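Local atomic coordinates of beta-mannosidase (Trichoderma harzianum, PDB entry 4CVU), a protein that probably hydrolyses terminal beta-D-mannose residues at the non-reducing ends of beta-mannosides, as a glycan-bearing member of glycoside hydrolase family 2. Residues E514-I518 and T519-N523; A462-V465 and G466-Y470; L548-V552 and P553-R557. One frame throughout, in Å; residues are numbered along the deposited sequence.

Contact 1 (E514-I518 and T519-N523). With NAG (2-acetamido-2-deoxy-beta-D-glucopyranose), chain D; MAN (alpha-D-mannopyranose), chain E; MAN (alpha-D-mannopyranose), chain B; MAN (alpha-D-mannopyranose), chain C.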
loop_
_atom_site.group_PDB
_atom_site.type_symbol
_atom_site.label_atom_id
_atom_site.label_comp_id
_atom_site.label_asym_id
_atom_site.label_seq_id
_atom_site.Cartn_x
_atom_site.Cartn_y
_atom_site.Cartn_z
ATOM N N GLU A 514 47.505 9.980 -4.343
ATOM C CA GLU A 514 48.162 11.217 -4.759
ATOM C C GLU A 514 48.182 11.327 -6.275
ATOM O O GLU A 514 47.872 12.367 -6.831
ATOM C CB GLU A 514 49.589 11.286 -4.223
ATOM C CG GLU A 514 49.645 11.466 -2.729
ATOM C CD GLU A 514 51.045 11.730 -2.231
ATOM O OE1 GLU A 514 52.009 11.317 -2.932
ATOM O OE2 GLU A 514 51.171 12.345 -1.144
ATOM N N ASN A 515 48.511 10.228 -6.945
ATOM C CA ASN A 515 48.656 10.250 -8.394
ATOM C C ASN A 515 47.318 10.555 -9.062
ATOM O O ASN A 515 47.252 11.402 -9.969
ATOM C CB ASN A 515 49.215 8.921 -8.904
ATOM C CG ASN A 515 49.337 8.888 -10.415
ATOM O OD1 ASN A 515 50.163 9.585 -10.984
ATOM N ND2 ASN A 515 48.480 8.146 -11.062
ATOM N N LEU A 516 46.244 9.904 -8.600
ATOM C CA LEU A 516 44.919 10.148 -9.219
ATOM C C LEU A 516 44.320 11.473 -8.754
ATOM O O LEU A 516 44.001 12.353 -9.579
ATOM C CB LEU A 516 43.923 9.020 -8.926
ATOM C CG LEU A 516 42.582 9.124 -9.681
ATOM C CD1 LEU A 516 42.825 9.252 -11.162
ATOM C CD2 LEU A 516 41.653 7.944 -9.402
ATOM N N PHE A 517 44.181 11.622 -7.434
ATOM C CA PHE A 517 43.394 12.739 -6.876
ATOM C C PHE A 517 44.175 14.061 -6.765
ATOM O O PHE A 517 43.587 15.118 -6.572
ATOM C CB PHE A 517 42.754 12.330 -5.548
ATOM C CG PHE A 517 41.745 11.222 -5.696
ATOM C CD1 PHE A 517 40.439 11.505 -6.115
ATOM C CD2 PHE A 517 42.102 9.909 -5.490
ATOM C CE1 PHE A 517 39.509 10.500 -6.289
ATOM C CE2 PHE A 517 41.168 8.892 -5.653
ATOM C CZ PHE A 517 39.876 9.189 -6.067
ATOM N N ILE A 518 45.492 14.032 -6.940
ATOM C CA ILE A 518 46.242 15.285 -6.870
ATOM C C ILE A 518 46.964 15.569 -8.203
ATOM O O ILE A 518 46.636 16.523 -8.887
ATOM C CB ILE A 518 47.227 15.275 -5.690
ATOM C CG1 ILE A 518 46.484 15.052 -4.368
ATOM C CG2 ILE A 518 48.001 16.585 -5.626
ATOM C CD1 ILE A 518 47.411 14.909 -3.171
ATOM N N THR A 519 47.936 14.727 -8.557
ATOM C CA THR A 519 48.737 14.906 -9.771
ATOM C C THR A 519 47.830 14.961 -11.008
ATOM O O THR A 519 47.886 15.919 -11.744
ATOM C CB THR A 519 49.829 13.815 -9.902
ATOM O OG1 THR A 519 50.569 13.703 -8.678
ATOM C CG2 THR A 519 50.815 14.145 -11.023
ATOM N N THR A 520 46.952 13.990 -11.208
ATOM C CA THR A 520 46.099 14.002 -12.414
ATOM C C THR A 520 44.973 15.023 -12.262
ATOM O O THR A 520 44.871 15.972 -13.042
ATOM C CB THR A 520 45.478 12.632 -12.706
ATOM O OG1 THR A 520 46.502 11.646 -12.750
ATOM C CG2 THR A 520 44.736 12.635 -14.043
ATOM N N LEU A 521 44.157 14.833 -11.231
ATOM C CA LEU A 521 42.952 15.647 -11.054
ATOM C C LEU A 521 43.210 17.144 -10.784
ATOM O O LEU A 521 42.545 17.984 -11.373
ATOM C CB LEU A 521 42.042 15.034 -9.981
ATOM C CG LEU A 521 40.968 14.026 -10.449
ATOM C CD1 LEU A 521 41.413 13.059 -11.518
ATOM C CD2 LEU A 521 40.411 13.255 -9.276
ATOM N N PHE A 522 44.134 17.494 -9.899
ATOM C CA PHE A 522 44.381 18.936 -9.673
ATOM C C PHE A 522 44.916 19.613 -10.931
ATOM O O PHE A 522 44.570 20.754 -11.219
ATOM C CB PHE A 522 45.350 19.209 -8.512
ATOM C CG PHE A 522 45.562 20.685 -8.225
ATOM C CD1 PHE A 522 44.478 21.513 -7.972
ATOM C CD2 PHE A 522 46.842 21.237 -8.191
ATOM C CE1 PHE A 522 44.640 22.863 -7.683
ATOM C CE2 PHE A 522 47.024 22.588 -7.910
ATOM C CZ PHE A 522 45.921 23.407 -7.663
ATOM N N ASN A 523 45.801 18.923 -11.661
ATOM C CA ASN A 523 46.274 19.457 -12.951
ATOM C C ASN A 523 45.156 19.646 -13.939
ATOM O O ASN A 523 45.084 20.666 -14.563
ATOM C CB ASN A 523 47.390 18.607 -13.568
ATOM C CG ASN A 523 48.739 19.118 -13.169
ATOM O OD1 ASN A 523 49.115 20.211 -13.593
ATOM N ND2 ASN A 523 49.462 18.375 -12.326
HETATM C C1 NAG D . 54.338 11.340 1.736
HETATM C C2 NAG D . 54.523 11.509 0.246
HETATM C C3 NAG D . 53.918 10.321 -0.475
HETATM C C4 NAG D . 54.468 9.001 0.050
HETATM C C5 NAG D . 54.226 9.020 1.558
HETATM C C6 NAG D . 54.605 7.744 2.290
HETATM C C7 NAG D . 54.460 13.759 -0.705
HETATM C C8 NAG D . 53.648 14.886 -1.214
HETATM N N2 NAG D . 53.828 12.677 -0.261
HETATM O O3 NAG D . 54.059 10.479 -1.861
HETATM O O4 NAG D . 53.707 7.958 -0.529
HETATM O O5 NAG D . 54.897 10.115 2.142
HETATM O O6 NAG D . 55.831 7.371 1.753
HETATM O O7 NAG D . 55.663 13.880 -0.680
HETATM C C1 MAN E . 51.664 19.942 -17.956
HETATM C C2 MAN E . 52.401 19.105 -16.925
HETATM C C3 MAN E . 51.886 19.397 -15.501
HETATM C C4 MAN E . 52.062 20.897 -15.245
HETATM C C5 MAN E . 51.268 21.653 -16.314
HETATM C C6 MAN E . 51.360 23.161 -16.184
HETATM O O2 MAN E . 53.786 19.502 -17.040
HETATM O O3 MAN E . 52.638 18.665 -14.527
HETATM O O4 MAN E . 51.701 21.219 -13.885
HETATM O O5 MAN E . 51.753 21.332 -17.623
HETATM O O6 MAN E . 50.626 23.776 -17.253
HETATM C C1 MAN B . 54.601 6.720 -6.025
HETATM C C2 MAN B . 55.306 6.839 -7.379
HETATM C C3 MAN B . 55.877 8.245 -7.466
HETATM C C4 MAN B . 54.763 9.286 -7.249
HETATM C C5 MAN B . 53.995 9.034 -5.957
HETATM C C6 MAN B . 52.808 9.990 -5.807
HETATM O O2 MAN B . 54.394 6.756 -8.472
HETATM O O3 MAN B . 56.386 8.433 -8.755
HETATM O O4 MAN B . 55.304 10.574 -7.220
HETATM O O5 MAN B . 53.544 7.687 -5.943
HETATM O O6 MAN B . 51.794 9.749 -6.754
HETATM C C1 MAN C . 54.221 5.464 -9.049
HETATM C C2 MAN C . 53.517 5.689 -10.388
HETATM C C3 MAN C . 52.067 6.044 -10.183
HETATM C C4 MAN C . 51.389 5.036 -9.259
HETATM C C5 MAN C . 52.150 5.000 -7.948
HETATM C C6 MAN C . 51.473 4.046 -6.969
HETATM O O2 MAN C . 53.598 4.524 -11.179
HETATM O O3 MAN C . 51.370 6.067 -11.408
HETATM O O4 MAN C . 50.025 5.413 -9.073
HETATM O O5 MAN C . 53.494 4.597 -8.196
HETATM O O6 MAN C . 52.057 4.148 -5.681
HETATM O O HOH W 1 51.609 11.151 -8.813
#

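Contact 2 (A462-V465 and G466-Y470). With MAN (alpha-D-mannopyranose), chain F.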
loop_
_atom_site.group_PDB
_atom_site.type_symbol
_atom_site.label_atom_id
_atom_site.label_comp_id
_atom_site.label_asym_id
_atom_site.label_seq_id
_atom_site.Cartn_x
_atom_site.Cartn_y
_atom_site.Cartn_z
ATOM N N ALA A 462 42.451 7.213 -17.728
ATOM C CA ALA A 462 42.070 7.892 -18.974
ATOM C C ALA A 462 40.549 8.170 -18.972
ATOM O O ALA A 462 40.119 9.248 -19.337
ATOM C CB ALA A 462 42.474 7.079 -20.190
ATOM N N ASN A 463 39.767 7.194 -18.505
ATOM C CA ASN A 463 38.310 7.328 -18.423
ATOM C C ASN A 463 37.935 8.438 -17.430
ATOM O O ASN A 463 37.173 9.322 -17.752
ATOM C CB ASN A 463 37.655 5.988 -18.011
ATOM C CG ASN A 463 36.168 5.925 -18.338
ATOM O OD1 ASN A 463 35.592 6.860 -18.852
ATOM N ND2 ASN A 463 35.543 4.808 -18.019
ATOM N N VAL A 464 38.544 8.407 -16.253
ATOM C CA VAL A 464 38.324 9.454 -15.241
ATOM C C VAL A 464 38.637 10.836 -15.810
ATOM O O VAL A 464 37.889 11.800 -15.614
ATOM C CB VAL A 464 39.172 9.193 -13.965
ATOM C CG1 VAL A 464 39.180 10.418 -13.079
ATOM C CG2 VAL A 464 38.613 8.009 -13.180
ATOM N N VAL A 465 39.766 10.950 -16.524
ATOM C CA VAL A 465 40.177 12.235 -17.098
ATOM C C VAL A 465 39.143 12.732 -18.106
ATOM O O VAL A 465 38.842 13.919 -18.149
ATOM C CB VAL A 465 41.602 12.131 -17.733
ATOM C CG1 VAL A 465 41.867 13.295 -18.661
ATOM C CG2 VAL A 465 42.672 12.038 -16.634
ATOM N N GLY A 466 38.558 11.832 -18.889
ATOM C CA GLY A 466 37.451 12.235 -19.770
ATOM C C GLY A 466 36.346 12.866 -18.916
ATOM O O GLY A 466 35.817 13.928 -19.238
ATOM N N GLU A 467 36.081 12.213 -17.795
ATOM C CA GLU A 467 35.020 12.624 -16.855
ATOM C C GLU A 467 35.341 13.926 -16.167
ATOM O O GLU A 467 34.525 14.843 -16.196
ATOM C CB GLU A 467 34.760 11.493 -15.853
ATOM C CG GLU A 467 34.287 11.882 -14.476
ATOM C CD GLU A 467 34.148 10.672 -13.594
ATOM O OE1 GLU A 467 34.316 9.546 -14.096
ATOM O OE2 GLU A 467 33.872 10.842 -12.386
ATOM N N ILE A 468 36.512 14.032 -15.535
ATOM C CA ILE A 468 36.843 15.267 -14.847
ATOM C C ILE A 468 36.908 16.461 -15.805
ATOM O O ILE A 468 36.432 17.532 -15.466
ATOM C CB ILE A 468 38.166 15.183 -14.064
ATOM C CG1 ILE A 468 38.148 14.002 -13.097
ATOM C CG2 ILE A 468 38.402 16.458 -13.302
ATOM C CD1 ILE A 468 36.969 13.987 -12.160
ATOM N N THR A 469 37.484 16.259 -16.992
ATOM C CA THR A 469 37.631 17.331 -17.977
ATOM C C THR A 469 36.280 17.840 -18.513
ATOM O O THR A 469 36.027 19.047 -18.571
ATOM C CB THR A 469 38.509 16.864 -19.179
ATOM O OG1 THR A 469 39.806 16.443 -18.711
ATOM C CG2 THR A 469 38.672 17.990 -20.172
ATOM N N TYR A 470 35.404 16.918 -18.876
ATOM C CA TYR A 470 34.061 17.284 -19.343
ATOM C C TYR A 470 33.245 18.066 -18.274
ATOM O O TYR A 470 32.715 19.138 -18.524
ATOM C CB TYR A 470 33.285 16.034 -19.743
ATOM C CG TYR A 470 31.834 16.335 -20.074
ATOM C CD1 TYR A 470 31.517 17.127 -21.166
ATOM C CD2 TYR A 470 30.788 15.861 -19.275
ATOM C CE1 TYR A 470 30.205 17.427 -21.477
ATOM C CE2 TYR A 470 29.459 16.144 -19.577
ATOM C CZ TYR A 470 29.167 16.926 -20.676
ATOM O OH TYR A 470 27.868 17.228 -21.003
HETATM C C1 MAN F . 39.698 14.855 -25.611
HETATM C C2 MAN F . 38.290 14.319 -25.805
HETATM C C3 MAN F . 37.397 14.782 -24.659
HETATM C C4 MAN F . 37.987 14.381 -23.316
HETATM C C5 MAN F . 39.449 14.826 -23.227
HETATM C C6 MAN F . 40.163 14.277 -22.000
HETATM O O2 MAN F . 38.342 12.917 -25.805
HETATM O O3 MAN F . 36.116 14.251 -24.828
HETATM O O4 MAN F . 37.249 15.041 -22.292
HETATM O O5 MAN F . 40.207 14.423 -24.364
HETATM O O6 MAN F . 41.447 14.890 -21.879
#

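Contact 3 (L548-V552 and P553-R557). With CD (cadmium ion), chain P; NAG (2-acetamido-2-deoxy-beta-D-glucopyranose), chain G; NAG (2-acetamido-2-deoxy-beta-D-glucopyranose), chain H; MAN (alpha-D-mannopyranose), chain I.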
loop_
_atom_site.group_PDB
_atom_site.type_symbol
_atom_site.label_atom_id
_atom_site.label_comp_id
_atom_site.label_asym_id
_atom_site.label_seq_id
_atom_site.Cartn_x
_atom_site.Cartn_y
_atom_site.Cartn_z
ATOM N N LEU A 548 52.516 23.865 -8.931
ATOM C CA LEU A 548 52.427 23.020 -10.123
ATOM C C LEU A 548 53.792 22.527 -10.641
ATOM O O LEU A 548 53.831 21.594 -11.444
ATOM C CB LEU A 548 51.631 23.709 -11.240
ATOM C CG LEU A 548 50.104 23.798 -11.035
ATOM C CD1 LEU A 548 49.425 24.600 -12.142
ATOM C CD2 LEU A 548 49.460 22.425 -10.964
ATOM N N ASP A 549 54.890 23.130 -10.167
ATOM C CA ASP A 549 56.244 22.637 -10.484
ATOM C C ASP A 549 56.605 21.336 -9.750
ATOM O O ASP A 549 57.583 20.691 -10.095
ATOM C CB ASP A 549 57.305 23.723 -10.202
ATOM C CG ASP A 549 57.172 24.940 -11.151
ATOM O OD1 ASP A 549 57.189 24.751 -12.376
ATOM O OD2 ASP A 549 57.001 26.072 -10.671
ATOM N N LEU A 550 55.833 20.963 -8.731
ATOM C CA LEU A 550 56.113 19.753 -7.943
ATOM C C LEU A 550 55.489 18.513 -8.586
ATOM O O LEU A 550 54.424 18.604 -9.219
ATOM C CB LEU A 550 55.591 19.910 -6.500
ATOM C CG LEU A 550 56.212 21.042 -5.679
ATOM C CD1 LEU A 550 55.393 21.300 -4.408
ATOM C CD2 LEU A 550 57.665 20.733 -5.325
ATOM N N PRO A 551 56.147 17.352 -8.435
ATOM C CA PRO A 551 55.597 16.117 -8.997
ATOM C C PRO A 551 54.225 15.784 -8.415
ATOM O O PRO A 551 53.346 15.343 -9.155
ATOM C CB PRO A 551 56.644 15.047 -8.662
ATOM C CG PRO A 551 57.558 15.651 -7.670
ATOM C CD PRO A 551 57.454 17.141 -7.787
ATOM N N VAL A 552 54.052 16.006 -7.113
ATOM C CA VAL A 552 52.709 16.035 -6.484
ATOM C C VAL A 552 52.395 17.489 -6.082
ATOM O O VAL A 552 52.899 17.967 -5.057
ATOM C CB VAL A 552 52.618 15.135 -5.244
ATOM C CG1 VAL A 552 51.155 14.958 -4.850
ATOM C CG2 VAL A 552 53.302 13.790 -5.482
ATOM N N PRO A 553 51.594 18.201 -6.903
ATOM C CA PRO A 553 51.447 19.674 -6.821
ATOM C C PRO A 553 50.795 20.210 -5.542
ATOM O O PRO A 553 50.927 21.399 -5.248
ATOM C CB PRO A 553 50.563 20.010 -8.037
ATOM C CG PRO A 553 49.859 18.735 -8.380
ATOM C CD PRO A 553 50.804 17.632 -8.017
ATOM N N ILE A 554 50.050 19.358 -4.825
ATOM C CA ILE A 554 49.504 19.698 -3.516
ATOM C C ILE A 554 50.168 18.782 -2.499
ATOM O O ILE A 554 49.981 17.587 -2.530
ATOM C CB ILE A 554 47.962 19.531 -3.453
ATOM C CG1 ILE A 554 47.292 20.356 -4.562
ATOM C CG2 ILE A 554 47.447 19.957 -2.069
ATOM C CD1 ILE A 554 45.780 20.357 -4.567
ATOM N N VAL A 555 50.984 19.347 -1.630
ATOM C CA VAL A 555 51.692 18.557 -0.626
ATOM C C VAL A 555 50.793 18.582 0.618
ATOM O O VAL A 555 50.753 19.577 1.350
ATOM C CB VAL A 555 53.100 19.126 -0.332
ATOM C CG1 VAL A 555 53.793 18.362 0.782
ATOM C CG2 VAL A 555 53.965 19.115 -1.593
ATOM N N GLU A 556 50.032 17.504 0.794
ATOM C CA GLU A 556 49.118 17.351 1.973
ATOM C C GLU A 556 49.856 17.265 3.292
ATOM O O GLU A 556 50.918 16.690 3.375
ATOM C CB GLU A 556 48.253 16.125 1.802
ATOM C CG GLU A 556 47.197 16.254 0.706
ATOM C CD GLU A 556 46.114 17.224 1.128
ATOM O OE1 GLU A 556 45.159 16.779 1.828
ATOM O OE2 GLU A 556 46.245 18.425 0.820
ATOM N N ARG A 557 49.283 17.879 4.320
ATOM C CA ARG A 557 49.787 17.744 5.686
ATOM C C ARG A 557 49.694 16.334 6.207
ATOM O O ARG A 557 50.576 15.855 6.887
ATOM C CB ARG A 557 49.026 18.655 6.662
ATOM C CG ARG A 557 49.743 18.790 7.989
ATOM C CD ARG A 557 49.120 19.834 8.864
ATOM N NE ARG A 557 49.538 21.153 8.489
ATOM C CZ ARG A 557 50.682 21.699 8.868
ATOM N NH1 ARG A 557 51.513 21.008 9.591
ATOM N NH2 ARG A 557 51.005 22.917 8.503
HETATM CD CD CD P . 57.345 26.639 -8.357
HETATM C C1 NAG G . 53.863 14.272 6.032
HETATM C C2 NAG G . 53.562 12.780 5.916
HETATM C C3 NAG G . 54.319 12.108 4.773
HETATM C C4 NAG G . 54.131 12.903 3.488
HETATM C C5 NAG G . 54.477 14.368 3.725
HETATM C C6 NAG G . 54.183 15.235 2.510
HETATM C C7 NAG G . 52.907 11.854 8.083
HETATM C C8 NAG G . 53.389 11.243 9.370
HETATM N N2 NAG G . 53.859 12.162 7.192
HETATM O O3 NAG G . 53.824 10.783 4.656
HETATM O O4 NAG G . 54.951 12.428 2.442
HETATM O O5 NAG G . 53.667 14.872 4.757
HETATM O O6 NAG G . 52.866 15.044 2.083
HETATM O O7 NAG G . 51.690 12.033 7.889
HETATM C C1 NAG H . 52.974 25.525 6.572
HETATM C C2 NAG H . 54.158 25.869 5.645
HETATM C C3 NAG H . 55.184 24.757 5.603
HETATM C C4 NAG H . 55.579 24.371 7.003
HETATM C C5 NAG H . 54.326 24.005 7.800
HETATM C C6 NAG H . 54.648 23.683 9.259
HETATM C C7 NAG H . 53.448 27.428 3.886
HETATM C C8 NAG H . 52.960 27.646 2.471
HETATM N N2 NAG H . 53.703 26.178 4.295
HETATM O O3 NAG H . 56.298 25.275 4.925
HETATM O O4 NAG H . 56.466 23.285 6.951
HETATM O O5 NAG H . 53.489 25.121 7.807
HETATM O O6 NAG H . 53.493 23.133 9.852
HETATM O O7 NAG H . 53.596 28.388 4.629
HETATM C C1 MAN I . 57.958 18.239 -15.544
HETATM C C2 MAN I . 59.248 17.491 -15.897
HETATM C C3 MAN I . 58.973 16.002 -15.784
HETATM C C4 MAN I . 58.573 15.749 -14.328
HETATM C C5 MAN I . 57.271 16.498 -14.066
HETATM C C6 MAN I . 56.775 16.270 -12.638
HETATM O O2 MAN I . 60.278 17.863 -14.987
HETATM O O3 MAN I . 60.111 15.264 -16.162
HETATM O O4 MAN I . 58.408 14.378 -14.081
HETATM O O5 MAN I . 57.515 17.882 -14.251
HETATM O O6 MAN I . 56.109 17.430 -12.157
HETATM O O HOH W 2 56.575 28.288 -8.565
#

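Contact 1 (E514-I518 and T519-N523)
T519, T520 and L521 hydrogen-bond through their backbone N atoms to the carbonyl oxygens of E514, N515 and L516, each five residues back: a pi-type turn in helix 506-528, a worked example of a helix turn bonded five residues back rather than four. E514 O also takes the N-H of I518, while N515 O is gripped twice by T520. T520 OG1 lies beside its own backbone N (chi1 -53°) and approaches N515 O at 2.9 Å from the face opposite to that used by T520 N.

Apolar contact comes from L521: its CD2 lies 3.6 Å from CD1 of the F517 ring, and its CD1 is 4.1 Å from L516 CD1.

Polar side chains meet the protein's own glycans. A water joins N515 OD1, T519 OG1 and a mannose O6, while N515 ND2 is held by D456. N523 ND2 donates to T519 O at 3.0 Å, in the carbonyl plane, and N523 OD1 accepts O4 of a different mannose; a leucine here would probably leave both T519 O and that hydroxyl without these mates. E514 faces an N-acetylglucosamine with both carboxylate oxygens: OE1 accepts the O3 hydroxyl in a bond modelled very short, and OE2 accepts the N-H of N2 at 2.8 Å.

Contact 2 (A462-V465 and G466-Y470)
V465 and T469 meet one turn apart on helix 458-475, where the carbonyl oxygen of V465 is held by two donors of the same residue. T469 N gives the ordinary i to i+4 bond, and T469 OG1 adds a second at 2.8 Å from the opposite face of the carbonyl plane. The hydroxyl can do this since chi1 of -58° folds it back beside its own backbone N, which satisfies the buried hydroxyl within its own helix. Next to this pair, V464 and I468 run alongside each other in the same direction, with V464 CG1 3.7 Å from I468 CG1. I468 N also donates to V464 O, in a bond modelled short at 2.6 Å and nearly in line with the C=O bond.

G466 and E467 continue the regular pattern by bonding to A462 O and N463 O. At G466 the helix surface comes close to a mannose of an attached glycan, whose O4 is 3.6 Å from G466 O and whose O6 is 3.6 Å from V465 CG1.

A second shell fixes the polar ends. The extended side chain of E467 carries its carboxylate to a salt bridge with R192 and to hydrogen bonds with Y427 and N130, while the amide of N463 is held by R133, N130 and the carbonyl of D129. The bonds to D129, N130 and R133 tie the helix to the loop between strands 123-126 and 135-138. Within the catalytic barrel expected of this family, helix 458-475 is the crossover of a beta-alpha-beta unit between strands 442-446 and 481-485, and its V464, V465, I468 and T469 side chains pack against helix 506-528.

Contact 3 (L548-V552 and P553-R557)
P553 meets L548 across the end of a small beta hairpin, in which strand 554-556 runs antiparallel to strand 545-546 and residues 547-553 form the connection. It illustrates how a short loop can be shaped by prolines and apolar contacts: no hydrogen bond passes between 548-552 and 553-557. P553 CB lies 4.0 Å from L548 CD2, the two side chains crossing obliquely, and a backbone bond to D547 ties P553 to the start of the loop. D547 and D549 also share a cadmium ion there, with D549 OD2 at 2.4 Å from the metal.

I554 turns its side chain away from the loop and onto I518 and F522 of helix 506-528. V555 comes next and faces the other way. Its CG2 packs against L550 CD1 at 3.8 Å, the two side chains crossing at about a right angle, and lies equally near V552 O. The other branch is anti to the backbone N (chi1 176°), and this V555 CG1 meets C6 of an N-acetylglucosamine (chain G) at 3.6 Å, so one valine touches both the loop and a glycan attached to the protein. Backbone bonds to L544 and E545 hold it in the hairpin.

At E556 the same sugar is bonded to the backbone, its O6 donating to E556 O at 2.9 Å. R557 ends the segment with a chain that is extended at first and then bends at chi3 (-80°). N371 binds its NE and N357 its NH2, which fix the rotation of the guanidinium. Near the plane of that group, at its edge, NH1 and NH2 both donate to O6 of a second N-acetylglucosamine, NH1 at 2.9 Å and NH2 at 2.8 Å.

In the fold
From the N terminus, contact 2 comes first on helix 458-475, contact 1 follows on helix 506-528, and contact 3 comes last, at the loop of the hairpin 545-556. Each is local and they run in series, with none nested or crossing; contact 3 alone lies at a chain reversal. In space contact 1 is the middle layer. On one side L521 CD1 packs against V464 CG1 and I468 CG1, and T520 CG2 against V465 CG2, joining the two helices. On another, I518 CG2 meets V552 CG1 at 3.6 Å, and T519 OG1 probably bonds to P551 O. Contacts 2 and 3 do not touch, their nearest atoms lying about 12 Å apart.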